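Local coordinates for protein DyP (Bjerkandera adusta, PDB 3VXJ) that probably acts as a heme peroxidase of the dye-decolorizing type, with heme b as cofactor and 2,6-dimethoxyphenol bound in this crystal, at residues Asp137-Phe142 against Ile146-Ala151; Gly172-Ser177 against Arg287-Asp292; Asn231-Ala236 against Phe414-Phe419. All coordinates share one frame; numbering follows the deposited sequence.

Interaction 1: Asp137-Phe142 against Ile146-Ala151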
# COMPACT_ATOMS: atom_id res chain seq x y z
N ASP A 137 -21.28 -13.42 9.28
CA ASP A 137 -22.11 -13.57 8.08
C ASP A 137 -21.39 -14.41 7.03
O ASP A 137 -22.00 -15.27 6.39
CB ASP A 137 -22.48 -12.19 7.53
CG ASP A 137 -23.29 -12.26 6.24
OD1 ASP A 137 -24.44 -12.75 6.28
OD2 ASP A 137 -22.80 -11.80 5.20
N ILE A 138 -20.08 -14.20 6.87
CA ILE A 138 -19.28 -15.09 6.02
C ILE A 138 -19.32 -16.53 6.53
O ILE A 138 -19.55 -17.46 5.76
CB ILE A 138 -17.83 -14.58 5.88
CG1 ILE A 138 -17.82 -13.30 5.05
CG2 ILE A 138 -16.93 -15.67 5.24
CD1 ILE A 138 -16.54 -12.51 5.12
N SER A 139 -19.12 -16.72 7.84
CA SER A 139 -19.17 -18.06 8.42
C SER A 139 -20.52 -18.75 8.18
O SER A 139 -20.56 -19.94 7.86
CB SER A 139 -18.86 -18.01 9.92
OG SER A 139 -17.56 -17.51 10.14
N SER A 140 -21.60 -17.99 8.34
CA SER A 140 -22.96 -18.51 8.15
C SER A 140 -23.24 -18.88 6.70
O SER A 140 -23.87 -19.91 6.42
CB SER A 140 -23.99 -17.49 8.65
OG SER A 140 -25.31 -17.99 8.51
N THR A 141 -22.78 -18.06 5.77
CA THR A 141 -23.04 -18.27 4.35
C THR A 141 -22.16 -19.37 3.76
O THR A 141 -22.64 -20.23 3.02
CB THR A 141 -22.88 -16.95 3.56
OG1 THR A 141 -23.82 -15.99 4.07
CG2 THR A 141 -23.14 -17.15 2.07
N PHE A 142 -20.87 -19.36 4.09
CA PHE A 142 -19.93 -20.32 3.52
C PHE A 142 -19.82 -21.61 4.31
O PHE A 142 -19.51 -22.66 3.74
CB PHE A 142 -18.56 -19.67 3.29
CG PHE A 142 -18.57 -18.66 2.18
CD1 PHE A 142 -18.22 -19.03 0.89
CD2 PHE A 142 -18.94 -17.34 2.43
CE1 PHE A 142 -18.25 -18.10 -0.15
CE2 PHE A 142 -18.97 -16.40 1.40
CZ PHE A 142 -18.62 -16.78 0.10
N ILE A 146 -15.30 -23.39 3.58
CA ILE A 146 -14.02 -22.71 3.80
C ILE A 146 -13.49 -22.95 5.21
O ILE A 146 -14.24 -23.31 6.13
CB ILE A 146 -14.08 -21.17 3.56
CG1 ILE A 146 -14.95 -20.47 4.61
CG2 ILE A 146 -14.51 -20.85 2.12
CD1 ILE A 146 -14.97 -18.95 4.49
N THR A 147 -12.18 -22.76 5.35
CA THR A 147 -11.55 -22.64 6.66
C THR A 147 -10.90 -21.27 6.70
O THR A 147 -10.14 -20.89 5.80
CB THR A 147 -10.50 -23.74 6.92
OG1 THR A 147 -11.15 -25.01 6.96
CG2 THR A 147 -9.78 -23.52 8.25
N GLN A 148 -11.23 -20.51 7.74
CA GLN A 148 -10.62 -19.21 7.95
C GLN A 148 -9.29 -19.45 8.67
O GLN A 148 -9.26 -19.85 9.84
CB GLN A 148 -11.57 -18.31 8.74
CG GLN A 148 -12.85 -18.00 7.96
CD GLN A 148 -13.94 -17.35 8.79
OE1 GLN A 148 -13.68 -16.48 9.62
NE2 GLN A 148 -15.19 -17.75 8.54
N VAL A 149 -8.19 -19.25 7.94
CA VAL A 149 -6.85 -19.60 8.43
C VAL A 149 -6.18 -18.48 9.21
O VAL A 149 -5.26 -18.72 10.00
CB VAL A 149 -5.93 -20.13 7.28
CG1 VAL A 149 -6.50 -21.43 6.70
CG2 VAL A 149 -5.74 -19.08 6.18
N GLN A 150 -6.64 -17.25 8.98
CA GLN A 150 -6.13 -16.08 9.70
C GLN A 150 -7.01 -14.88 9.41
O GLN A 150 -7.50 -14.72 8.29
CB GLN A 150 -4.69 -15.77 9.26
CG GLN A 150 -4.06 -14.50 9.84
CD GLN A 150 -3.73 -14.62 11.30
OE1 GLN A 150 -4.61 -14.55 12.16
NE2 GLN A 150 -2.45 -14.80 11.61
N ALA A 151 -7.21 -14.05 10.42
CA ALA A 151 -7.81 -12.74 10.21
C ALA A 151 -6.84 -11.69 10.72
O ALA A 151 -6.33 -11.80 11.84
CB ALA A 151 -9.14 -12.64 10.93

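Interaction 2: Gly172-Ser177 against Arg287-Asp292. With HEM (protoporphyrin IX containing Fe), chain B.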
# COMPACT_ATOMS: atom_id res chain seq x y z
N GLY A 172 -1.96 8.03 2.24
CA GLY A 172 -3.08 7.99 1.31
C GLY A 172 -3.37 9.31 0.61
O GLY A 172 -4.53 9.61 0.28
N ILE A 173 -2.32 10.10 0.39
CA ILE A 173 -2.43 11.39 -0.29
C ILE A 173 -2.35 11.22 -1.80
O ILE A 173 -3.22 11.70 -2.53
CB ILE A 173 -1.29 12.33 0.16
CG1 ILE A 173 -1.46 12.67 1.65
CG2 ILE A 173 -1.25 13.60 -0.71
CD1 ILE A 173 -0.25 13.34 2.26
N SER A 174 -1.30 10.53 -2.26
CA SER A 174 -1.00 10.45 -3.69
C SER A 174 -1.44 9.13 -4.32
O SER A 174 -0.90 8.07 -3.99
CB SER A 174 0.49 10.69 -3.94
OG SER A 174 0.72 10.73 -5.33
N GLN A 175 -2.38 9.21 -5.25
CA GLN A 175 -2.90 8.06 -5.98
C GLN A 175 -3.02 8.44 -7.44
O GLN A 175 -3.29 9.59 -7.77
CB GLN A 175 -4.29 7.68 -5.46
CG GLN A 175 -4.44 7.48 -3.95
CD GLN A 175 -3.97 6.12 -3.44
OE1 GLN A 175 -3.41 5.30 -4.17
NE2 GLN A 175 -4.19 5.89 -2.15
N PRO A 176 -2.87 7.46 -8.35
CA PRO A 176 -3.13 7.75 -9.75
C PRO A 176 -4.62 7.94 -9.99
O PRO A 176 -5.44 7.44 -9.22
CB PRO A 176 -2.61 6.50 -10.48
CG PRO A 176 -2.74 5.41 -9.45
CD PRO A 176 -2.48 6.05 -8.12
N SER A 177 -4.96 8.65 -11.05
CA SER A 177 -6.34 8.76 -11.50
C SER A 177 -6.44 8.05 -12.83
O SER A 177 -5.64 8.30 -13.73
CB SER A 177 -6.73 10.23 -11.65
OG SER A 177 -8.09 10.38 -11.98
N ARG A 287 -3.09 21.16 -3.49
CA ARG A 287 -1.69 21.57 -3.59
C ARG A 287 -0.69 20.55 -3.07
O ARG A 287 0.47 20.57 -3.48
CB ARG A 287 -1.46 22.90 -2.86
CG ARG A 287 -2.04 24.14 -3.50
CD ARG A 287 -1.62 25.36 -2.68
NE ARG A 287 -1.99 25.24 -1.27
CZ ARG A 287 -1.22 25.59 -0.24
NH1 ARG A 287 -0.01 26.10 -0.43
NH2 ARG A 287 -1.67 25.43 0.99
N ASN A 288 -1.11 19.67 -2.16
CA ASN A 288 -0.15 18.75 -1.52
C ASN A 288 0.45 17.69 -2.44
O ASN A 288 1.37 16.96 -2.05
CB ASN A 288 -0.71 18.12 -0.23
CG ASN A 288 -1.86 17.16 -0.47
OD1 ASN A 288 -2.15 16.76 -1.60
ND2 ASN A 288 -2.52 16.77 0.62
N ASN A 289 -0.05 17.62 -3.67
CA ASN A 289 0.54 16.72 -4.66
C ASN A 289 1.10 17.44 -5.88
O ASN A 289 1.55 16.81 -6.84
CB ASN A 289 -0.47 15.65 -5.10
CG ASN A 289 0.15 14.27 -5.17
OD1 ASN A 289 1.23 14.04 -4.61
ND2 ASN A 289 -0.52 13.35 -5.83
N ASN A 290 1.11 18.77 -5.83
CA ASN A 290 1.49 19.58 -6.98
C ASN A 290 2.98 19.89 -7.04
O ASN A 290 3.41 21.04 -6.90
CB ASN A 290 0.66 20.86 -7.03
CG ASN A 290 0.68 21.50 -8.39
OD1 ASN A 290 1.12 20.90 -9.37
ND2 ASN A 290 0.21 22.74 -8.46
N PHE A 291 3.77 18.84 -7.26
CA PHE A 291 5.23 18.93 -7.33
C PHE A 291 5.70 17.74 -8.15
O PHE A 291 4.98 16.74 -8.26
CB PHE A 291 5.87 18.90 -5.93
CG PHE A 291 5.65 17.60 -5.19
CD1 PHE A 291 6.59 16.57 -5.25
CD2 PHE A 291 4.47 17.38 -4.48
CE1 PHE A 291 6.38 15.37 -4.58
CE2 PHE A 291 4.25 16.17 -3.81
CZ PHE A 291 5.21 15.17 -3.87
N ASP A 292 6.90 17.84 -8.70
CA ASP A 292 7.40 16.76 -9.55
C ASP A 292 8.91 16.53 -9.47
O ASP A 292 9.45 15.79 -10.27
CB ASP A 292 6.96 16.95 -11.01
CG ASP A 292 7.50 18.24 -11.64
OD1 ASP A 292 8.29 18.95 -10.98
OD2 ASP A 292 7.12 18.53 -12.79
CHA HEM B . 3.44 7.04 -0.14
CHB HEM B . 4.11 5.23 4.30
CHC HEM B . 5.28 0.93 2.42
CHD HEM B . 4.59 2.70 -2.03
C1A HEM B . 3.55 6.93 1.22
C2A HEM B . 3.37 8.01 2.17
C3A HEM B . 3.56 7.51 3.40
C4A HEM B . 3.85 6.10 3.26
CMA HEM B . 3.47 8.25 4.74
CAA HEM B . 3.07 9.48 1.78
CBA HEM B . 1.59 9.83 1.62
CGA HEM B . 0.95 9.26 0.38
O1A HEM B . 1.25 9.71 -0.75
O2A HEM B . 0.09 8.34 0.52
C1B HEM B . 4.47 3.90 4.18
C2B HEM B . 4.75 3.00 5.28
C3B HEM B . 5.07 1.80 4.76
C4B HEM B . 4.99 1.92 3.32
CMB HEM B . 4.70 3.41 6.77
CAB HEM B . 5.44 0.50 5.50
CBB HEM B . 5.05 0.26 6.75
C1C HEM B . 5.24 1.05 1.05
C2C HEM B . 5.61 0.03 0.10
C3C HEM B . 5.43 0.52 -1.14
C4C HEM B . 4.94 1.88 -0.99
CMC HEM B . 6.10 -1.38 0.49
CAC HEM B . 5.67 -0.16 -2.51
CBC HEM B . 6.69 -1.00 -2.71
C1D HEM B . 4.16 4.00 -1.91
C2D HEM B . 3.70 4.79 -3.03
C3D HEM B . 3.36 6.13 -2.45
C4D HEM B . 3.63 6.02 -1.03
CMD HEM B . 3.58 4.41 -4.51
CAD HEM B . 2.85 7.33 -3.26
CBD HEM B . 4.06 8.00 -3.89
CGD HEM B . 3.67 9.17 -4.75
O1D HEM B . 4.24 10.27 -4.54
O2D HEM B . 2.79 9.01 -5.63
NA HEM B . 3.87 5.79 1.92
NB HEM B . 4.66 3.22 2.99
NC HEM B . 4.87 2.18 0.35
ND HEM B . 4.07 4.74 -0.74
FE HEM B . 4.44 4.00 1.13
O HOH W 1 2.50 3.54 1.23

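Interaction 3: Asn231-Ala236 against Phe414-Phe419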
# COMPACT_ATOMS: atom_id res chain seq x y z
N ASN A 231 11.65 6.58 16.23
CA ASN A 231 11.70 7.84 16.96
C ASN A 231 13.08 8.07 17.57
O ASN A 231 13.67 9.15 17.40
CB ASN A 231 10.63 7.84 18.05
CG ASN A 231 10.53 9.17 18.78
OD1 ASN A 231 10.11 10.17 18.20
ND2 ASN A 231 10.89 9.18 20.06
N ALA A 232 13.61 7.07 18.25
CA ALA A 232 14.93 7.17 18.87
C ALA A 232 16.02 7.41 17.84
O ALA A 232 16.94 8.20 18.09
CB ALA A 232 15.23 5.92 19.70
N TYR A 233 15.92 6.75 16.69
CA TYR A 233 16.89 6.95 15.61
C TYR A 233 16.88 8.39 15.11
O TYR A 233 17.94 8.97 14.88
CB TYR A 233 16.63 5.99 14.43
CG TYR A 233 17.64 6.17 13.33
CD1 TYR A 233 18.89 5.55 13.39
CD2 TYR A 233 17.37 6.98 12.23
CE1 TYR A 233 19.84 5.73 12.38
CE2 TYR A 233 18.31 7.17 11.22
CZ TYR A 233 19.53 6.54 11.29
OH TYR A 233 20.45 6.73 10.29
N THR A 234 15.69 8.98 14.94
CA THR A 234 15.62 10.36 14.45
C THR A 234 16.13 11.35 15.49
O THR A 234 16.72 12.37 15.13
CB THR A 234 14.21 10.77 13.96
OG1 THR A 234 13.30 10.80 15.07
CG2 THR A 234 13.67 9.83 12.87
N LEU A 235 15.91 11.07 16.77
CA LEU A 235 16.47 11.90 17.83
C LEU A 235 18.00 11.80 17.88
O LEU A 235 18.68 12.82 17.99
CB LEU A 235 15.84 11.56 19.18
CG LEU A 235 14.39 12.04 19.33
CD1 LEU A 235 13.71 11.28 20.45
CD2 LEU A 235 14.36 13.54 19.59
N ALA A 236 18.53 10.58 17.77
CA ALA A 236 19.98 10.36 17.81
C ALA A 236 20.71 10.97 16.62
O ALA A 236 21.90 11.32 16.71
CB ALA A 236 20.29 8.87 17.92
N PHE A 414 23.76 7.85 5.86
CA PHE A 414 23.10 7.34 7.04
C PHE A 414 22.88 5.84 6.83
O PHE A 414 22.36 5.44 5.78
CB PHE A 414 21.75 8.06 7.24
CG PHE A 414 21.88 9.51 7.63
CD1 PHE A 414 21.51 9.94 8.91
CD2 PHE A 414 22.33 10.46 6.71
CE1 PHE A 414 21.61 11.28 9.27
CE2 PHE A 414 22.45 11.81 7.08
CZ PHE A 414 22.08 12.21 8.35
N THR A 415 23.30 5.03 7.79
CA THR A 415 22.99 3.60 7.76
C THR A 415 21.83 3.37 8.73
O THR A 415 21.96 3.54 9.94
CB THR A 415 24.21 2.72 8.07
OG1 THR A 415 25.23 2.96 7.08
CG2 THR A 415 23.84 1.24 8.05
N VAL A 416 20.69 3.01 8.16
CA VAL A 416 19.42 3.10 8.88
C VAL A 416 18.96 1.69 9.29
O VAL A 416 18.84 0.82 8.43
CB VAL A 416 18.36 3.79 7.99
CG1 VAL A 416 17.05 3.96 8.74
CG2 VAL A 416 18.88 5.15 7.50
N PRO A 417 18.73 1.46 10.59
CA PRO A 417 18.15 0.18 10.99
C PRO A 417 16.81 -0.04 10.29
O PRO A 417 16.10 0.93 10.02
CB PRO A 417 17.91 0.35 12.50
CG PRO A 417 18.84 1.42 12.92
CD PRO A 417 18.94 2.35 11.75
N LEU A 418 16.45 -1.29 10.02
CA LEU A 418 15.14 -1.57 9.43
C LEU A 418 14.04 -1.41 10.48
O LEU A 418 14.07 -2.08 11.52
CB LEU A 418 15.11 -2.96 8.80
CG LEU A 418 13.89 -3.34 7.94
CD1 LEU A 418 13.64 -2.39 6.77
CD2 LEU A 418 14.01 -4.78 7.43
N PHE A 419 13.10 -0.51 10.22
CA PHE A 419 11.99 -0.25 11.15
C PHE A 419 10.67 -0.86 10.67
O PHE A 419 9.64 -0.73 11.35
CB PHE A 419 11.80 1.25 11.35
CG PHE A 419 13.03 1.98 11.79
CD1 PHE A 419 13.64 1.68 13.00
CD2 PHE A 419 13.55 2.99 11.01
CE1 PHE A 419 14.78 2.37 13.42
CE2 PHE A 419 14.70 3.69 11.41
CZ PHE A 419 15.31 3.37 12.62

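Interaction 1: Asp137-Phe142 against Ile146-Ala151
The amide of Gln-148 points its NE2 at Ser-139 OG, which lies close to the amide plane. The other flat group, the Phe-142 ring, has Ile-138 O in plane at its edge, while Ile-146 CD1 lies obliquely to it. Phe-121 and Tyr-44 meet this ring edge-to-face. The two segments are a helix packed against the edge strand that follows it, in the ferredoxin-like alpha+beta fold of the DyP family. Helix 128-142 ends, the chain turns within three residues, and strand 146-155 runs back at 154° to the helix segment as an outer strand of the four-stranded antiparallel sheet. Ile-146 fills the corner. Its CG1 sits between the backbone N and the carbonyl carbon (chi1 67°), and the extended chain carries CD1 to the helix. There CD1 lies 3.9 Å from Phe-142 CB and 3.9 Å from Ile-138 CG2. The two isoleucines cross at about a right angle. Farther along, the chain of Gln-148 is extended beyond CG and reaches across to Ser-139. Without the amide, as with an alanine here, Ser-139 OG would probably lose this donor across the contact. The bond from Gln-148 NE2 to Ser-139 OG measures 2.9 Å, with an N-H...O angle of 152°.

Interaction 2: Gly172-Ser177 against Arg287-Asp292
Ser-174 touches both Asn-289 and a heme propionate. Its CB lies 3.4 Å from Asn-289 ND2 and also near heme O2D. One atom on, OG stands anti to the backbone N (chi1 -174°), which places it between the two partners. Ser-174 OG donates to heme O2D at 2.7 Å. Ser-174 OG also accepts from Asn-289 ND2 at 2.9 Å. The second bond is fairly straight, 158° at the hydrogen, and OG lies near the amide plane of Asn-289. The other end of that amide is held too, since OD1 accepts from Arg-315 NH2. Bonds at both ends fix the rotation of the amide, which probably helps position the serine hydroxyl.

Ile-173 packs beside this polar link. Its CG2 meets Asn-288 OD1 at 3.4 Å, and its CD1 lies 4.0 Å from heme CBA on the propionate arm. Asn-288 ND2 is hydrogen-bonded to Gly-282 O, and its backbone O accepts from Arg-263. The backbone of 172-174 grips the other propionate. Gly-172 N donates to heme O2A at 2.7 Å. Ile-173 N donates to the same heme O2A at 3.0 Å. Ser-174 N donates to heme O1A. The phi of Gly-172 is positive, and a side chain there would press on the preceding carbonyl O. Asn-313, Arg-315 and Arg-329 add further bonds to the heme. The propionates are thus met by backbone N-H groups, a hydroxyl, an amide and arginines. This is the propionate-binding site of a DyP-type heme pocket, with Gly-172, Ile-173 and Ser-174 among its heme-binding residues.

Interaction 3: Asn231-Ala236 against Phe414-Phe419
This is an apolar, largely aromatic packing contact between helix 227-236 and the chain running from strand 413-415 toward strand 420-430, in the heme-binding half of the protein. Tyr-233 carries the helix side. Its CG is anti to the backbone N (chi1 -178°), and the ring extends from the helix across the other segment. Its CB touches Phe-419 CZ at 3.4 Å. The two rings lie obliquely, with centroids 5.8 Å apart and planes at 57°. Farther out, Tyr-233 CE1 meets Pro-417 CD at 3.6 Å. Val-416 CG1 lies over one ring face, displaced from the ring centre, while Val-416 CG2 approaches the hydroxyl end, 3.6 Å from Tyr-233 OH. That OH lies in plane at the edge of the Phe-414 ring, 3.7 Å from Phe-414 CD1. The Phe-419 ring also carries Pro-417 O over the centre of one face, 3.3 Å above its plane. Val-416 also touches Met-260 of helix 249-261 and Val-402 of strand 401-403. No hydrogen bond joins the two segments, and Tyr-233 OH stands 3.5 Å from Thr-415 O. The contact therefore relies on shape and van der Waals packing along the whole tyrosine side chain rather than on a polar link at its end.

In the fold
Interactions 1 and 2 lie on opposite sides of the chain's centre, 37 Å apart between centres. Interaction 1 belongs to the N-terminal alpha+beta domain and sits away from the heme. Interaction 2 holds part of the heme pocket, at the propionates. The side chain of Ser-174 is about 6 Å from a bound 2,6-dimethoxyphenol; Phe-291 and Asp-292 line a pocket for this ligand. Interaction 3 is 27 Å from interaction 2 between centres, yet its Phe-419 side chain comes within about 8 Å of the heme. The side chain of Val-416 is about 11 Å from that of the axial ligand His-308. Interactions 2 and 3 interleave along the chain, whereas interaction 1 closes before either opens.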